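Local coordinates for endoglucanase (Clostridium thermocellum, PDB 2YIK), which probably hydrolyses internal beta-1,4-glucosidic bonds of cellulose, as a family 9 glycoside hydrolase, at residues P433-Y438 with S443-K448. Numbering follows the deposited sequence.
Sequences PLNRCY and SSNSVK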
ATOM      1  N   PRO A 433     -15.237  20.230 -13.226  1.00 30.97           N
ATOM      2  CA  PRO A 433     -15.149  21.555 -13.853  1.00 31.20           C
ATOM      3  C   PRO A 433     -14.047  21.763 -14.892  1.00 32.32           C
ATOM      4  O   PRO A 433     -14.177  22.634 -15.754  1.00 31.51           O
ATOM      5  CB  PRO A 433     -14.990  22.489 -12.656  1.00 30.46           C
ATOM      6  CG  PRO A 433     -15.802  21.812 -11.610  1.00 29.99           C
ATOM      7  CD  PRO A 433     -15.368  20.363 -11.763  1.00 31.47           C
ATOM      8  N   LEU A 434     -12.974  20.978 -14.818  1.00 32.07           N
ATOM      9  CA  LEU A 434     -11.864  21.115 -15.762  1.00 32.18           C
ATOM     10  C   LEU A 434     -11.903  20.046 -16.847  1.00 31.27           C
ATOM     11  O   LEU A 434     -11.049  20.034 -17.732  1.00 30.77           O
ATOM     12  CB  LEU A 434     -10.518  21.001 -15.029  1.00 31.70           C
ATOM     13  CG  LEU A 434     -10.189  21.958 -13.880  1.00 33.52           C
ATOM     14  CD1 LEU A 434      -8.792  21.652 -13.345  1.00 30.83           C
ATOM     15  CD2 LEU A 434     -10.269  23.409 -14.370  1.00 32.88           C
ATOM     16  N   ASN A 435     -12.910  19.175 -16.779  1.00 31.64           N
ATOM     17  CA  ASN A 435     -13.047  18.040 -17.692  1.00 31.46           C
ATOM     18  C   ASN A 435     -11.675  17.371 -17.721  1.00 31.20           C
ATOM     19  O   ASN A 435     -11.195  16.912 -18.763  1.00 29.44           O
ATOM     20  CB  ASN A 435     -13.454  18.470 -19.104  1.00 32.21           C
ATOM     21  CG  ASN A 435     -13.861  17.285 -19.962  1.00 34.40           C
ATOM     22  OD1 ASN A 435     -14.364  16.279 -19.450  1.00 36.41           O
ATOM     23  ND2 ASN A 435     -13.659  17.396 -21.268  1.00 35.03           N
ATOM     24  N   ARG A 436     -11.053  17.317 -16.548  1.00 29.94           N
ATOM     25  CA  ARG A 436      -9.724  16.747 -16.428  1.00 30.73           C
ATOM     26  C   ARG A 436      -9.678  15.355 -15.823  1.00 29.97           C
ATOM     27  O   ARG A 436     -10.273  15.099 -14.775  1.00 27.33           O
ATOM     28  CB  ARG A 436      -8.827  17.673 -15.606  1.00 32.38           C
ATOM     29  CG  ARG A 436      -7.368  17.306 -15.752  1.00 36.54           C
ATOM     30  CD  ARG A 436      -6.459  17.981 -14.760  1.00 39.25           C
ATOM     31  NE  ARG A 436      -6.325  19.426 -14.926  1.00 42.50           N
ATOM     32  CZ  ARG A 436      -6.190  20.048 -16.091  1.00 44.14           C
ATOM     33  NH1 ARG A 436      -6.188  19.354 -17.224  1.00 47.69           N
ATOM     34  NH2 ARG A 436      -6.026  21.366 -16.121  1.00 42.80           N
ATOM     35  N   CYS A 437      -8.972  14.457 -16.505  1.00 28.93           N
ATOM     36  CA  CYS A 437      -8.814  13.095 -16.019  1.00 29.33           C
ATOM     37  C   CYS A 437      -7.532  13.096 -15.200  1.00 28.96           C
ATOM     38  O   CYS A 437      -6.462  13.460 -15.700  1.00 30.52           O
ATOM     39  CB  CYS A 437      -8.691  12.099 -17.175  1.00 27.90           C
ATOM     40  SG  CYS A 437      -8.467  10.379 -16.612  1.00 28.28           S
ATOM     41  N   TYR A 438      -7.640  12.689 -13.943  1.00 28.33           N
ATOM     42  CA  TYR A 438      -6.500  12.686 -13.042  1.00 27.46           C
ATOM     43  C   TYR A 438      -5.655  11.408 -13.031  1.00 26.83           C
ATOM     44  O   TYR A 438      -4.766  11.248 -12.197  1.00 26.89           O
ATOM     45  CB  TYR A 438      -6.996  13.051 -11.644  1.00 26.60           C
ATOM     46  CG  TYR A 438      -7.451  14.496 -11.561  1.00 26.61           C
ATOM     47  CD1 TYR A 438      -6.521  15.524 -11.455  1.00 26.62           C
ATOM     48  CD2 TYR A 438      -8.808  14.838 -11.648  1.00 25.43           C
ATOM     49  CE1 TYR A 438      -6.915  16.861 -11.437  1.00 27.81           C
ATOM     50  CE2 TYR A 438      -9.220  16.175 -11.634  1.00 27.56           C
ATOM     51  CZ  TYR A 438      -8.265  17.182 -11.526  1.00 28.17           C
ATOM     52  OH  TYR A 438      -8.650  18.502 -11.497  1.00 29.64           O
ATOM     53  N   SER A 443      -6.810   9.026 -20.932  1.00 34.50           N
ATOM     54  CA  SER A 443      -7.627   9.675 -21.942  1.00 35.45           C
ATOM     55  C   SER A 443      -6.901  10.886 -22.521  1.00 35.08           C
ATOM     56  O   SER A 443      -5.860  11.292 -22.001  1.00 33.55           O
ATOM     57  CB  SER A 443      -8.938  10.104 -21.279  1.00 36.95           C
ATOM     58  OG  SER A 443      -9.888  10.542 -22.232  1.00 44.18           O
ATOM     59  N   SER A 444      -7.437  11.469 -23.592  1.00 34.82           N
ATOM     60  CA  SER A 444      -6.790  12.636 -24.182  1.00 35.36           C
ATOM     61  C   SER A 444      -6.842  13.812 -23.214  1.00 34.94           C
ATOM     62  O   SER A 444      -6.010  14.715 -23.288  1.00 35.33           O
ATOM     63  CB  SER A 444      -7.451  13.028 -25.514  1.00 36.37           C
ATOM     64  OG  SER A 444      -8.857  13.177 -25.386  1.00 38.77           O
ATOM     65  N   ASN A 445      -7.809  13.801 -22.298  1.00 34.27           N
ATOM     66  CA  ASN A 445      -7.925  14.888 -21.332  1.00 34.43           C
ATOM     67  C   ASN A 445      -7.274  14.604 -19.974  1.00 34.37           C
ATOM     68  O   ASN A 445      -7.594  15.264 -18.989  1.00 33.87           O
ATOM     69  CB  ASN A 445      -9.397  15.269 -21.120  1.00 36.22           C
ATOM     70  CG  ASN A 445     -10.233  14.116 -20.604  1.00 37.88           C
ATOM     71  OD1 ASN A 445     -11.137  14.308 -19.782  1.00 39.68           O
ATOM     72  ND2 ASN A 445      -9.949  12.912 -21.095  1.00 37.92           N
ATOM     73  N   SER A 446      -6.357  13.637 -19.929  1.00 32.90           N
ATOM     74  CA  SER A 446      -5.657  13.279 -18.689  1.00 32.81           C
ATOM     75  C   SER A 446      -4.492  14.226 -18.398  1.00 32.39           C
ATOM     76  O   SER A 446      -3.961  14.861 -19.310  1.00 33.51           O
ATOM     77  CB  SER A 446      -5.093  11.857 -18.791  1.00 29.56           C
ATOM     78  OG  SER A 446      -6.114  10.890 -18.933  1.00 31.22           O
ATOM     79  N   VAL A 447      -4.091  14.323 -17.132  1.00 31.79           N
ATOM     80  CA  VAL A 447      -2.949  15.157 -16.784  1.00 31.83           C
ATOM     81  C   VAL A 447      -1.760  14.547 -17.529  1.00 32.65           C
ATOM     82  O   VAL A 447      -1.696  13.325 -17.719  1.00 32.66           O
ATOM     83  CB  VAL A 447      -2.675  15.154 -15.259  1.00 32.73           C
ATOM     84  CG1 VAL A 447      -3.758  15.939 -14.540  1.00 33.23           C
ATOM     85  CG2 VAL A 447      -2.643  13.740 -14.735  1.00 33.00           C
ATOM     86  N   LYS A 448      -0.816  15.387 -17.944  1.00 32.32           N
ATOM     87  CA  LYS A 448       0.325  14.907 -18.714  1.00 33.33           C
ATOM     88  C   LYS A 448       1.697  15.161 -18.115  1.00 32.13           C
ATOM     89  O   LYS A 448       2.692  14.674 -18.639  1.00 32.64           O
ATOM     90  CB  LYS A 448       0.265  15.517 -20.121  1.00 34.22           C
ATOM     91  CG  LYS A 448      -0.997  15.145 -20.877  1.00 36.07           C
ATOM     92  CD  LYS A 448      -1.298  16.122 -22.001  1.00 39.30           C
ATOM     93  CE  LYS A 448      -2.461  15.634 -22.861  1.00 40.78           C
ATOM     94  NZ  LYS A 448      -3.748  15.522 -22.108  1.00 41.66           N
TER
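Cys437 and Ser446 form a single parallel bridge, their CA atoms 4.1 Å apart, in which the backbone of Cys437 bonds to the residues before and after its partner. Cys437 N donates to Asn445 O at 3.0 Å, with an angle of 176° at the hydrogen. Cys437 O accepts a separate bond, 2.9 Å long, from Val447 N. A CA-H...O contact from Ser446 CA adds to the load on Cys437 O. Beside the bridge, the CB of Cys437 points toward the other segment, and SG, anti to the backbone N (chi1 179°), lies 3.3 Å from Ser446 OG, which CB also touches. That hydroxyl oxygen also receives a bond from Ser443 N (2.8 Å) and is hydrogen-bonded to Val439 O, so it ties the type I turn Ser443-Ser446 to the intervening loop. In family 9 enzymes the catalytic domain is an (alpha/alpha)6 barrel, and here both segments belong to the long connection between helices 416-428 and 453-456; the Val447 side chain lies about 10 Å from that of His451, the predicted active-site residue. The Val447 side chain supplies the apolar part, crossing that of Arg436 at about a right angle, with Val447 CG1 3.4 Å from Arg436 CD and 4.2 Å from Tyr438 CD1. Arg436 CG in turn covers one face of the Tyr438 ring near its rim, and His485 packs edge-to-face with that ring. Lys448 folds back over its own segment, where NZ donates to Ser444 O and Ser446 O, two carbonyls of the turn.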